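Local coordinates for protein protease (Helicobacter pylori, PDB 5EUF) that probably works as a zinc-dependent M16-family endopeptidase that cleaves the cytoplasmic domain of human junctional adhesion molecule A and so weakens the gastric epithelial barrier, at residues R238-H243 against T413-K418; K64-G69 against L106-E111; I342-L347 against L394-L399; P259-K264 against A373-Q378. All coordinates share one frame; numbering follows the deposited sequence.

Interaction 1 of 4, residues R238-H243 against T413-K418; sequences RTAVVH and TTVFLK
Ala240 and Val242 each give both their N-H and their carbonyl to the neighbouring strand, where Thr414, Phe416 and Lys418 answer them. The shortest of these backbone bonds runs from Val242 N to Phe416 O (2.7 Å), and the straightest from Lys418 N to Val242 O (2.9 Å), with 177° at the hydrogen. CA-H groups add weaker support, as where His243 CA lies 3.1 Å from Lys418 O. The residues step along in exact register, with the strand directions only 14° apart. This is the parallel pair at one margin of the mixed sheet in the C-terminal half of an M16 peptidase chain. Strand 238-243 is outermost within its own chain, but the sheet runs on antiparallel into the second subunit, and Thr239 OG1 bonds to Thr239 OG1 of that subunit. Packing differs between the faces. On the face where Ala240, Thr413 and Val415 touch helix 142-154, Val242 CG1, anti to its backbone N (chi1 176°), meets Leu417 CD1 at 3.7 Å, while Val242 CG2 lies 4.1 Å from Val415 CG1. On the other face Val241 CG2 approaches the Phe416 ring in its plane, 3.8 Å from CD2, and the ring also packs on helix 323-338. Beyond it the His243 ring crosses the Lys418 side chain, ND1 lying 3.6 Å from CB, and the extended lysine chain carries NZ to a salt bridge with Glu324.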
loop_
_atom_site.group_PDB
_atom_site.type_symbol
_atom_site.label_atom_id
_atom_site.label_comp_id
_atom_site.label_asym_id
_atom_site.label_seq_id
_atom_site.Cartn_x
_atom_site.Cartn_y
_atom_site.Cartn_z
ATOM N N ARG B 238 9.831 -6.021 11.214
ATOM C CA ARG B 238 8.495 -5.433 11.157
ATOM C C ARG B 238 7.502 -6.317 11.899
ATOM O O ARG B 238 7.445 -7.523 11.665
ATOM C CB ARG B 238 8.052 -5.237 9.704
ATOM C CG ARG B 238 9.008 -4.392 8.877
ATOM C CD ARG B 238 8.608 -4.341 7.410
ATOM N NE ARG B 238 9.607 -3.633 6.612
ATOM C CZ ARG B 238 9.562 -3.509 5.289
ATOM N NH1 ARG B 238 8.565 -4.046 4.601
ATOM N NH2 ARG B 238 10.520 -2.848 4.651
ATOM N N THR B 239 6.734 -5.727 12.810
ATOM C CA THR B 239 5.728 -6.485 13.551
ATOM C C THR B 239 4.347 -5.838 13.502
ATOM O O THR B 239 4.206 -4.643 13.228
ATOM C CB THR B 239 6.109 -6.664 15.037
ATOM O OG1 THR B 239 5.952 -5.418 15.729
ATOM C CG2 THR B 239 7.537 -7.163 15.180
ATOM N N ALA B 240 3.336 -6.649 13.785
ATOM C CA ALA B 240 1.955 -6.203 13.830
ATOM C C ALA B 240 1.129 -7.183 14.651
ATOM O O ALA B 240 1.236 -8.396 14.478
ATOM C CB ALA B 240 1.393 -6.071 12.428
ATOM N N VAL B 241 0.314 -6.658 15.557
ATOM C CA VAL B 241 -0.576 -7.499 16.342
ATOM C C VAL B 241 -2.000 -7.353 15.830
ATOM O O VAL B 241 -2.476 -6.240 15.613
ATOM C CB VAL B 241 -0.520 -7.146 17.840
ATOM C CG1 VAL B 241 -1.601 -7.891 18.604
ATOM C CG2 VAL B 241 0.856 -7.462 18.404
ATOM N N VAL B 242 -2.676 -8.478 15.619
ATOM C CA VAL B 242 -4.054 -8.443 15.150
ATOM C C VAL B 242 -5.015 -9.055 16.167
ATOM O O VAL B 242 -5.037 -10.268 16.365
ATOM C CB VAL B 242 -4.207 -9.175 13.807
ATOM C CG1 VAL B 242 -5.668 -9.207 13.386
ATOM C CG2 VAL B 242 -3.354 -8.503 12.744
ATOM N N HIS B 243 -5.799 -8.200 16.814
ATOM C CA HIS B 243 -6.842 -8.657 17.721
ATOM C C HIS B 243 -8.142 -8.882 16.955
ATOM O O HIS B 243 -8.677 -7.960 16.340
ATOM C CB HIS B 243 -7.061 -7.653 18.855
ATOM C CG HIS B 243 -5.998 -7.687 19.907
ATOM N ND1 HIS B 243 -6.006 -8.596 20.943
ATOM C CD2 HIS B 243 -4.897 -6.920 20.088
ATOM C CE1 HIS B 243 -4.953 -8.390 21.715
ATOM N NE2 HIS B 243 -4.263 -7.379 21.218
ATOM N N THR B 413 9.494 -10.571 9.411
ATOM C CA THR B 413 8.180 -9.975 9.578
ATOM C C THR B 413 7.360 -10.888 10.474
ATOM O O THR B 413 7.268 -12.088 10.226
ATOM C CB THR B 413 7.465 -9.776 8.234
ATOM O OG1 THR B 413 8.276 -8.963 7.374
ATOM C CG2 THR B 413 6.112 -9.112 8.445
ATOM N N THR B 414 6.779 -10.323 11.524
ATOM C CA THR B 414 6.067 -11.117 12.513
ATOM C C THR B 414 4.667 -10.576 12.774
ATOM O O THR B 414 4.497 -9.405 13.100
ATOM C CB THR B 414 6.841 -11.169 13.840
ATOM O OG1 THR B 414 8.151 -11.703 13.611
ATOM C CG2 THR B 414 6.112 -12.034 14.847
ATOM N N VAL B 415 3.662 -11.435 12.633
ATOM C CA VAL B 415 2.283 -11.032 12.885
ATOM C C VAL B 415 1.619 -11.951 13.905
ATOM O O VAL B 415 1.575 -13.167 13.720
ATOM C CB VAL B 415 1.451 -11.026 11.588
ATOM C CG1 VAL B 415 -0.000 -10.683 11.887
ATOM C CG2 VAL B 415 2.043 -10.044 10.589
ATOM N N PHE B 416 1.107 -11.359 14.982
ATOM C CA PHE B 416 0.436 -12.113 16.037
ATOM C C PHE B 416 -1.081 -12.063 15.882
ATOM O O PHE B 416 -1.648 -11.020 15.549
ATOM C CB PHE B 416 0.827 -11.573 17.414
ATOM C CG PHE B 416 2.290 -11.699 17.727
ATOM C CD1 PHE B 416 2.958 -12.895 17.519
ATOM C CD2 PHE B 416 3.000 -10.618 18.228
ATOM C CE1 PHE B 416 4.307 -13.009 17.810
ATOM C CE2 PHE B 416 4.347 -10.727 18.520
ATOM C CZ PHE B 416 5.001 -11.924 18.311
ATOM N N LEU B 417 -1.738 -13.192 16.132
ATOM C CA LEU B 417 -3.194 -13.243 16.086
ATOM C C LEU B 417 -3.770 -13.526 17.471
ATOM O O LEU B 417 -3.563 -14.599 18.034
ATOM C CB LEU B 417 -3.663 -14.297 15.088
ATOM C CG LEU B 417 -5.139 -14.208 14.701
ATOM C CD1 LEU B 417 -5.464 -12.821 14.179
ATOM C CD2 LEU B 417 -5.479 -15.264 13.666
ATOM N N LYS B 418 -4.492 -12.550 18.010
ATOM C CA LYS B 418 -5.033 -12.624 19.361
ATOM C C LYS B 418 -6.511 -12.227 19.362
ATOM O O LYS B 418 -7.009 -11.712 18.363
ATOM C CB LYS B 418 -4.231 -11.710 20.292
ATOM C CG LYS B 418 -2.765 -12.061 20.411
ATOM C CD LYS B 418 -2.053 -11.088 21.332
ATOM C CE LYS B 418 -0.618 -11.517 21.577
ATOM N NZ LYS B 418 0.072 -10.618 22.543
#

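Interaction 2 of 4, residues K64-G69 against L106-E111; sequences KNLKAG and LELFAE
Asn65 and Glu111 supply the polar part of this contact, a worked case of a helix carboxylate gripping the backbone of a loop. Asn65 N donates to Glu111 OE2 over 2.9 Å, with a distinctly bent 136° at the hydrogen, and it comes in from above the carboxylate plane. The same oxygen is hydrogen-bonded to Thr63 OG1 and more weakly to Ser115 OG, which places several donors round one atom. Glu111 gets there by leaving the helix with CG opposite the backbone N (chi1 -171°) and then bending at the next bond, chi2 65°, which swings the acid group to the loop.

Apolar contacts lie next to the polar ones. The bend leaves Glu111 CG against Leu66, 3.7 Å from its CD1. Leu66 also reaches one helical turn back, where its CD1 meets Leu108 CD2 at 3.8 Å, the two side chains crossing at about a right angle. Ile74 of helix 70-77 touches both leucines and completes this buried patch. The loop 64-69 joins helix 51-58, which carries the HxxEH motif of M16 peptidases, to helix 70-77, and the contact ties it to helix 102-113. With a backbone N-H and a threonine hydroxyl converging on OE2, Glu111 is probably held in its ionised form, while its CG methylene packs on Leu66.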
loop_
_atom_site.group_PDB
_atom_site.type_symbol
_atom_site.label_atom_id
_atom_site.label_comp_id
_atom_site.label_asym_id
_atom_site.label_seq_id
_atom_site.Cartn_x
_atom_site.Cartn_y
_atom_site.Cartn_z
ATOM N N LYS B 64 -19.559 -15.831 -26.522
ATOM C CA LYS B 64 -20.278 -15.662 -27.783
ATOM C C LYS B 64 -21.163 -16.867 -28.083
ATOM O O LYS B 64 -22.244 -16.724 -28.650
ATOM C CB LYS B 64 -19.298 -15.433 -28.937
ATOM C CG LYS B 64 -19.945 -15.301 -30.309
ATOM C CD LYS B 64 -18.901 -15.096 -31.400
ATOM C CE LYS B 64 -19.552 -14.980 -32.774
ATOM N NZ LYS B 64 -18.553 -14.751 -33.856
ATOM N N ASN B 65 -20.705 -18.052 -27.690
ATOM C CA ASN B 65 -21.438 -19.282 -27.967
ATOM C C ASN B 65 -21.943 -19.969 -26.702
ATOM O O ASN B 65 -22.972 -20.645 -26.717
ATOM C CB ASN B 65 -20.562 -20.247 -28.766
ATOM C CG ASN B 65 -20.061 -19.641 -30.060
ATOM O OD1 ASN B 65 -18.858 -19.597 -30.316
ATOM N ND2 ASN B 65 -20.986 -19.163 -30.885
ATOM N N LEU B 66 -21.213 -19.788 -25.606
ATOM C CA LEU B 66 -21.563 -20.419 -24.339
ATOM C C LEU B 66 -22.399 -19.508 -23.446
ATOM O O LEU B 66 -22.134 -18.311 -23.335
ATOM C CB LEU B 66 -20.299 -20.840 -23.588
ATOM C CG LEU B 66 -19.428 -21.905 -24.251
ATOM C CD1 LEU B 66 -18.193 -22.173 -23.407
ATOM C CD2 LEU B 66 -20.230 -23.177 -24.461
ATOM N N LYS B 67 -23.412 -20.090 -22.812
ATOM C CA LYS B 67 -24.165 -19.394 -21.778
ATOM C C LYS B 67 -23.404 -19.503 -20.459
ATOM O O LYS B 67 -22.480 -20.307 -20.337
ATOM C CB LYS B 67 -25.575 -19.973 -21.647
ATOM N N ALA B 68 -23.781 -18.690 -19.478
ATOM C CA ALA B 68 -23.100 -18.705 -18.188
ATOM C C ALA B 68 -23.278 -20.055 -17.498
ATOM O O ALA B 68 -24.397 -20.463 -17.190
ATOM C CB ALA B 68 -23.609 -17.580 -17.301
ATOM N N GLY B 69 -22.167 -20.745 -17.270
ATOM C CA GLY B 69 -22.200 -22.043 -16.621
ATOM C C GLY B 69 -22.302 -23.191 -17.605
ATOM O O GLY B 69 -22.249 -24.357 -17.210
ATOM N N LEU B 106 -10.077 -27.615 -25.912
ATOM C CA LEU B 106 -9.398 -26.493 -26.546
ATOM C C LEU B 106 -10.403 -25.487 -27.098
ATOM O O LEU B 106 -10.167 -24.280 -27.062
ATOM C CB LEU B 106 -8.476 -26.988 -27.661
ATOM C CG LEU B 106 -7.206 -27.686 -27.171
ATOM C CD1 LEU B 106 -6.318 -28.090 -28.333
ATOM C CD2 LEU B 106 -6.458 -26.779 -26.211
ATOM N N GLU B 107 -11.523 -25.993 -27.604
ATOM C CA GLU B 107 -12.591 -25.143 -28.118
ATOM C C GLU B 107 -13.172 -24.274 -27.010
ATOM O O GLU B 107 -13.350 -23.068 -27.180
ATOM C CB GLU B 107 -13.693 -25.993 -28.754
ATOM C CG GLU B 107 -14.914 -25.203 -29.204
ATOM C CD GLU B 107 -15.965 -26.077 -29.867
ATOM O OE1 GLU B 107 -15.771 -27.309 -29.932
ATOM O OE2 GLU B 107 -16.988 -25.527 -30.326
ATOM N N LEU B 108 -13.456 -24.903 -25.874
ATOM C CA LEU B 108 -14.023 -24.211 -24.723
ATOM C C LEU B 108 -13.099 -23.121 -24.184
ATOM O O LEU B 108 -13.559 -22.065 -23.749
ATOM C CB LEU B 108 -14.339 -25.209 -23.609
ATOM C CG LEU B 108 -15.442 -26.230 -23.861
ATOM C CD1 LEU B 108 -15.689 -27.027 -22.597
ATOM C CD2 LEU B 108 -16.710 -25.537 -24.321
ATOM N N PHE B 109 -11.798 -23.388 -24.203
ATOM C CA PHE B 109 -10.824 -22.434 -23.688
ATOM C C PHE B 109 -10.612 -21.278 -24.657
ATOM O O PHE B 109 -10.396 -20.141 -24.237
ATOM C CB PHE B 109 -9.497 -23.130 -23.392
ATOM C CG PHE B 109 -9.438 -23.761 -22.031
ATOM C CD1 PHE B 109 -10.039 -23.148 -20.945
ATOM C CD2 PHE B 109 -8.787 -24.968 -21.837
ATOM C CE1 PHE B 109 -9.988 -23.725 -19.689
ATOM C CE2 PHE B 109 -8.733 -25.549 -20.583
ATOM C CZ PHE B 109 -9.334 -24.927 -19.510
ATOM N N ALA B 110 -10.677 -21.567 -25.952
ATOM C CA ALA B 110 -10.598 -20.516 -26.957
ATOM C C ALA B 110 -11.852 -19.655 -26.875
ATOM O O ALA B 110 -11.820 -18.452 -27.135
ATOM C CB ALA B 110 -10.439 -21.109 -28.344
ATOM N N GLU B 111 -12.951 -20.295 -26.495
ATOM C CA GLU B 111 -14.243 -19.637 -26.367
ATOM C C GLU B 111 -14.257 -18.593 -25.243
ATOM O O GLU B 111 -15.016 -17.626 -25.297
ATOM C CB GLU B 111 -15.332 -20.688 -26.128
ATOM C CG GLU B 111 -16.746 -20.160 -26.181
ATOM C CD GLU B 111 -17.128 -19.656 -27.557
ATOM O OE1 GLU B 111 -16.662 -20.243 -28.558
ATOM O OE2 GLU B 111 -17.892 -18.671 -27.635
#

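Interaction 3 of 4, residues I342-L347 against L394-L399; sequences ITQAEL and LKVSDL
Val396 wedges between Ile342 and Leu347 in an apolar contact between the starts of two helices, 344-361 and 396-406, in the C-terminal half of the chain. Its two methyls divide the work. CG1, anti to the backbone N (chi1 171°), lies 3.6 Å from Ile342 CB, the two side chains sliding past each other in opposite directions. CG2, beside the backbone N, lies 3.6 Å from Leu347 CD2 and also touches Gln344 NE2 at 3.7 Å. One turn further on, Leu399 closes the inner end of the patch: its CB meets Ile342 CD1 at 3.9 Å, and its CD1 lies 4.1 Å from Leu347 CD1.

Each helix start secures its own polar groups. Thr343 and Glu346 form a capping box, with Glu346 N bonded to Thr343 OG1 (2.7 Å) and Thr343 N to Glu346 OE1. In the partner, Lys395 N donates to Asp398 OD2 over 3.0 Å. Lys351 NZ of helix 344-361 hydrogen-bonds to Leu394 O, and Trp283 NE1 to Glu346 OE2. Helix 266-276 lies beside the contact and packs on Leu394 through Val267, Ala268 and Ala271.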
loop_
_atom_site.group_PDB
_atom_site.type_symbol
_atom_site.label_atom_id
_atom_site.label_comp_id
_atom_site.label_asym_id
_atom_site.label_seq_id
_atom_site.Cartn_x
_atom_site.Cartn_y
_atom_site.Cartn_z
ATOM N N ILE B 342 22.471 -29.835 11.616
ATOM C CA ILE B 342 21.692 -30.739 10.778
ATOM C C ILE B 342 22.443 -32.049 10.593
ATOM O O ILE B 342 23.561 -32.061 10.078
ATOM C CB ILE B 342 21.402 -30.145 9.397
ATOM C CG1 ILE B 342 20.956 -28.688 9.509
ATOM C CG2 ILE B 342 20.355 -30.980 8.678
ATOM C CD1 ILE B 342 20.807 -28.012 8.167
ATOM N N THR B 343 21.831 -33.151 11.011
ATOM C CA THR B 343 22.473 -34.456 10.899
ATOM C C THR B 343 22.551 -34.903 9.449
ATOM O O THR B 343 21.728 -34.504 8.622
ATOM C CB THR B 343 21.726 -35.534 11.700
ATOM O OG1 THR B 343 20.550 -35.937 10.985
ATOM C CG2 THR B 343 21.339 -35.011 13.076
ATOM N N GLN B 344 23.542 -35.734 9.144
ATOM C CA GLN B 344 23.653 -36.322 7.816
ATOM C C GLN B 344 22.432 -37.187 7.527
ATOM O O GLN B 344 21.972 -37.266 6.387
ATOM C CB GLN B 344 24.939 -37.138 7.691
ATOM C CG GLN B 344 26.170 -36.293 7.418
ATOM C CD GLN B 344 26.100 -35.578 6.079
ATOM O OE1 GLN B 344 25.633 -36.140 5.087
ATOM N NE2 GLN B 344 26.554 -34.331 6.048
ATOM N N ALA B 345 21.905 -37.819 8.572
ATOM C CA ALA B 345 20.691 -38.618 8.461
ATOM C C ALA B 345 19.490 -37.760 8.062
ATOM O O ALA B 345 18.679 -38.169 7.234
ATOM C CB ALA B 345 20.415 -39.341 9.773
ATOM N N GLU B 346 19.381 -36.575 8.655
ATOM C CA GLU B 346 18.285 -35.662 8.342
ATOM C C GLU B 346 18.325 -35.236 6.881
ATOM O O GLU B 346 17.315 -35.298 6.178
ATOM C CB GLU B 346 18.328 -34.428 9.246
ATOM C CG GLU B 346 17.695 -34.633 10.613
ATOM C CD GLU B 346 17.759 -33.392 11.480
ATOM O OE1 GLU B 346 18.863 -32.827 11.643
ATOM O OE2 GLU B 346 16.701 -32.981 11.998
ATOM N N LEU B 347 19.499 -34.803 6.434
ATOM C CA LEU B 347 19.695 -34.381 5.053
ATOM C C LEU B 347 19.369 -35.506 4.074
ATOM O O LEU B 347 18.852 -35.267 2.985
ATOM C CB LEU B 347 21.135 -33.905 4.841
ATOM C CG LEU B 347 21.514 -33.499 3.414
ATOM C CD1 LEU B 347 20.823 -32.202 3.015
ATOM C CD2 LEU B 347 23.023 -33.384 3.259
ATOM N N LEU B 394 22.877 -31.016 -2.808
ATOM C CA LEU B 394 22.881 -30.111 -1.667
ATOM C C LEU B 394 23.648 -30.720 -0.503
ATOM O O LEU B 394 23.412 -31.865 -0.124
ATOM C CB LEU B 394 21.453 -29.772 -1.229
ATOM C CG LEU B 394 20.654 -28.774 -2.070
ATOM C CD1 LEU B 394 19.194 -28.782 -1.655
ATOM C CD2 LEU B 394 21.232 -27.378 -1.937
ATOM N N LYS B 395 24.579 -29.955 0.051
ATOM C CA LYS B 395 25.241 -30.355 1.281
ATOM C C LYS B 395 24.562 -29.641 2.441
ATOM O O LYS B 395 23.852 -28.659 2.232
ATOM C CB LYS B 395 26.738 -30.031 1.238
ATOM C CG LYS B 395 27.531 -30.827 0.205
ATOM C CD LYS B 395 27.716 -30.047 -1.086
ATOM C CE LYS B 395 28.518 -28.776 -0.852
ATOM N NZ LYS B 395 28.691 -27.983 -2.102
ATOM N N VAL B 396 24.765 -30.143 3.656
ATOM C CA VAL B 396 24.230 -29.500 4.852
ATOM C C VAL B 396 24.678 -28.044 4.910
ATOM O O VAL B 396 23.902 -27.155 5.265
ATOM C CB VAL B 396 24.680 -30.225 6.136
ATOM C CG1 VAL B 396 24.309 -29.414 7.371
ATOM C CG2 VAL B 396 24.074 -31.616 6.203
ATOM N N SER B 397 25.934 -27.814 4.538
ATOM C CA SER B 397 26.510 -26.475 4.522
ATOM C C SER B 397 25.692 -25.522 3.656
ATOM O O SER B 397 25.548 -24.346 3.988
ATOM C CB SER B 397 27.957 -26.524 4.028
ATOM O OG SER B 397 28.038 -27.118 2.744
ATOM N N ASP B 398 25.155 -26.033 2.552
ATOM C CA ASP B 398 24.315 -25.223 1.672
ATOM C C ASP B 398 23.054 -24.782 2.405
ATOM O O ASP B 398 22.634 -23.630 2.305
ATOM C CB ASP B 398 23.948 -25.994 0.401
ATOM C CG ASP B 398 25.138 -26.215 -0.514
ATOM O OD1 ASP B 398 26.038 -25.347 -0.540
ATOM O OD2 ASP B 398 25.176 -27.256 -1.207
ATOM N N LEU B 399 22.462 -25.705 3.153
ATOM C CA LEU B 399 21.264 -25.411 3.925
ATOM C C LEU B 399 21.550 -24.396 5.030
ATOM O O LEU B 399 20.716 -23.543 5.329
ATOM C CB LEU B 399 20.690 -26.695 4.529
ATOM C CG LEU B 399 19.813 -27.587 3.645
ATOM C CD1 LEU B 399 20.584 -28.161 2.467
ATOM C CD2 LEU B 399 19.203 -28.704 4.479
#

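Interaction 4 of 4, residues P259-K264 against A373-Q378; sequences PAFKHK and ADYLVQ
Phe261 sits inside a type I turn running from Ala260 to His263 and sends its ring toward segment 373-378. With CG opposite the backbone N (chi1 -179°), the ring extends straight out from the turn and makes two different contacts, one through its edge and one through a face. Its edge drives at Tyr375, CZ standing over the centre of the tyrosine ring in a T-shaped (edge-to-face) pair with centroids 5.1 Å apart and planes at 64°. One of its own faces receives Gln378 CG, which lies 3.7 Å from the ring centroid in a CH-pi contact. Asp374 O adds a further touch, 3.7 Å from Phe261 CZ.

Lys262, next in the turn, lies at the solvent side. Its chain bends at chi3 (-55°) and brings NZ to Gln378 O, 2.8 Å away and almost in line with the carbonyl bond. His263 then turns from the contact, its ND1 capping Asp265 N ahead of helix 266-276. The turn thus joins the end of strand 251-258 to that helix while resting on helix 365-376. Gln306 strengthens the join from a third part of the chain, pairing with the Phe261 backbone and, through OE1, with Gln378 NE2. Gln378 therefore works at both levels: its methylenes lie against a buried aromatic face, while its backbone carbonyl accepts from Lys262 NZ, whose positive charge probably strengthens the bond.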
loop_
_atom_site.group_PDB
_atom_site.type_symbol
_atom_site.label_atom_id
_atom_site.label_comp_id
_atom_site.label_asym_id
_atom_site.label_seq_id
_atom_site.Cartn_x
_atom_site.Cartn_y
_atom_site.Cartn_z
ATOM N N PRO B 259 15.070 -14.201 -1.963
ATOM C CA PRO B 259 15.292 -13.831 -3.369
ATOM C C PRO B 259 14.121 -14.153 -4.292
ATOM O O PRO B 259 13.209 -14.889 -3.912
ATOM C CB PRO B 259 16.514 -14.667 -3.757
ATOM C CG PRO B 259 17.235 -14.886 -2.485
ATOM C CD PRO B 259 16.170 -15.029 -1.438
ATOM N N ALA B 260 14.158 -13.603 -5.502
ATOM C CA ALA B 260 13.107 -13.830 -6.489
ATOM C C ALA B 260 13.116 -15.267 -7.029
ATOM O O ALA B 260 14.015 -16.052 -6.725
ATOM C CB ALA B 260 13.241 -12.834 -7.628
ATOM N N PHE B 261 12.108 -15.588 -7.839
ATOM C CA PHE B 261 11.848 -16.949 -8.316
ATOM C C PHE B 261 13.062 -17.661 -8.906
ATOM O O PHE B 261 13.359 -18.800 -8.544
ATOM C CB PHE B 261 10.724 -16.919 -9.363
ATOM C CG PHE B 261 10.357 -18.275 -9.911
ATOM C CD1 PHE B 261 9.392 -19.048 -9.288
ATOM C CD2 PHE B 261 10.957 -18.765 -11.062
ATOM C CE1 PHE B 261 9.042 -20.291 -9.792
ATOM C CE2 PHE B 261 10.615 -20.007 -11.568
ATOM C CZ PHE B 261 9.656 -20.770 -10.932
ATOM N N LYS B 262 13.760 -16.989 -9.814
ATOM C CA LYS B 262 14.779 -17.641 -10.631
ATOM C C LYS B 262 16.156 -17.651 -9.972
ATOM O O LYS B 262 17.176 -17.547 -10.651
ATOM C CB LYS B 262 14.859 -16.952 -11.995
ATOM C CG LYS B 262 15.144 -17.885 -13.151
ATOM C CD LYS B 262 14.925 -17.181 -14.476
ATOM C CE LYS B 262 13.525 -16.595 -14.557
ATOM N NZ LYS B 262 13.273 -15.934 -15.868
ATOM N N HIS B 263 16.180 -17.786 -8.651
ATOM C CA HIS B 263 17.430 -17.709 -7.903
ATOM C C HIS B 263 17.993 -19.099 -7.639
ATOM O O HIS B 263 17.263 -20.090 -7.671
ATOM C CB HIS B 263 17.214 -16.962 -6.586
ATOM C CG HIS B 263 18.473 -16.425 -5.978
ATOM N ND1 HIS B 263 19.246 -17.153 -5.099
ATOM C CD2 HIS B 263 19.087 -15.226 -6.113
ATOM C CE1 HIS B 263 20.284 -16.429 -4.723
ATOM N NE2 HIS B 263 20.212 -15.255 -5.324
ATOM N N LYS B 264 19.295 -19.166 -7.381
ATOM C CA LYS B 264 19.968 -20.442 -7.154
ATOM C C LYS B 264 19.659 -21.009 -5.772
ATOM O O LYS B 264 19.631 -22.225 -5.579
ATOM C CB LYS B 264 21.481 -20.282 -7.325
ATOM N N ALA B 373 3.805 -25.526 -15.290
ATOM C CA ALA B 373 3.032 -24.290 -15.267
ATOM C C ALA B 373 3.765 -23.172 -14.535
ATOM O O ALA B 373 3.772 -22.024 -14.980
ATOM C CB ALA B 373 1.674 -24.530 -14.630
ATOM N N ASP B 374 4.392 -23.513 -13.417
ATOM C CA ASP B 374 5.069 -22.516 -12.602
ATOM C C ASP B 374 6.338 -22.007 -13.279
ATOM O O ASP B 374 6.682 -20.831 -13.156
ATOM C CB ASP B 374 5.392 -23.092 -11.222
ATOM C CG ASP B 374 4.151 -23.286 -10.368
ATOM O OD1 ASP B 374 3.269 -22.400 -10.395
ATOM O OD2 ASP B 374 4.053 -24.322 -9.676
ATOM N N TYR B 375 7.019 -22.884 -14.009
ATOM C CA TYR B 375 8.304 -22.537 -14.612
ATOM C C TYR B 375 8.168 -21.985 -16.030
ATOM O O TYR B 375 9.054 -21.280 -16.512
ATOM C CB TYR B 375 9.231 -23.756 -14.606
ATOM C CG TYR B 375 9.790 -24.066 -13.235
ATOM C CD1 TYR B 375 9.021 -24.725 -12.283
ATOM C CD2 TYR B 375 11.079 -23.688 -12.887
ATOM C CE1 TYR B 375 9.524 -25.001 -11.026
ATOM C CE2 TYR B 375 11.591 -23.962 -11.636
ATOM C CZ TYR B 375 10.809 -24.618 -10.709
ATOM O OH TYR B 375 11.313 -24.891 -9.458
ATOM N N LEU B 376 7.061 -22.306 -16.693
ATOM C CA LEU B 376 6.802 -21.790 -18.035
ATOM C C LEU B 376 6.494 -20.299 -18.006
ATOM O O LEU B 376 7.026 -19.534 -18.808
ATOM C CB LEU B 376 5.644 -22.545 -18.688
ATOM C CG LEU B 376 5.988 -23.884 -19.328
ATOM C CD1 LEU B 376 4.717 -24.659 -19.631
ATOM C CD2 LEU B 376 6.795 -23.658 -20.591
ATOM N N VAL B 377 5.636 -19.894 -17.074
ATOM C CA VAL B 377 5.231 -18.497 -16.953
ATOM C C VAL B 377 6.412 -17.607 -16.585
ATOM O O VAL B 377 6.356 -16.388 -16.751
ATOM C CB VAL B 377 4.117 -18.316 -15.901
ATOM C CG1 VAL B 377 2.892 -19.126 -16.285
ATOM C CG2 VAL B 377 4.613 -18.719 -14.523
ATOM N N GLN B 378 7.479 -18.223 -16.084
ATOM C CA GLN B 378 8.691 -17.500 -15.724
ATOM C C GLN B 378 9.766 -17.676 -16.791
ATOM O O GLN B 378 10.835 -17.064 -16.711
ATOM C CB GLN B 378 9.217 -17.975 -14.368
ATOM C CG GLN B 378 8.187 -17.943 -13.251
ATOM C CD GLN B 378 7.675 -16.546 -12.968
ATOM O OE1 GLN B 378 8.325 -15.553 -13.300
ATOM N NE2 GLN B 378 6.501 -16.460 -12.351
#

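Overall arrangement
From the N terminus, interaction 2 comes first and closes a short loop within the N-terminal half, tying the segment before helix 70-77 to helix 102-113. It is complete before any of the others opens. Interaction 1 then opens at strand 238-243, the edge of the second sheet, and closes only at the last strand, 412-418, so interactions 3 and 4 are both nested inside it. Those two cross: interaction 4 joins the turn after strand 251-258 to the region of helix 365-376, and interaction 3 joins the starts of helices 344-361 and 396-406. Their nearest atoms lie about 7 Å apart. Interactions 1 and 2 lie on opposite sides of the chain's centre, with interaction 4 nearer the middle.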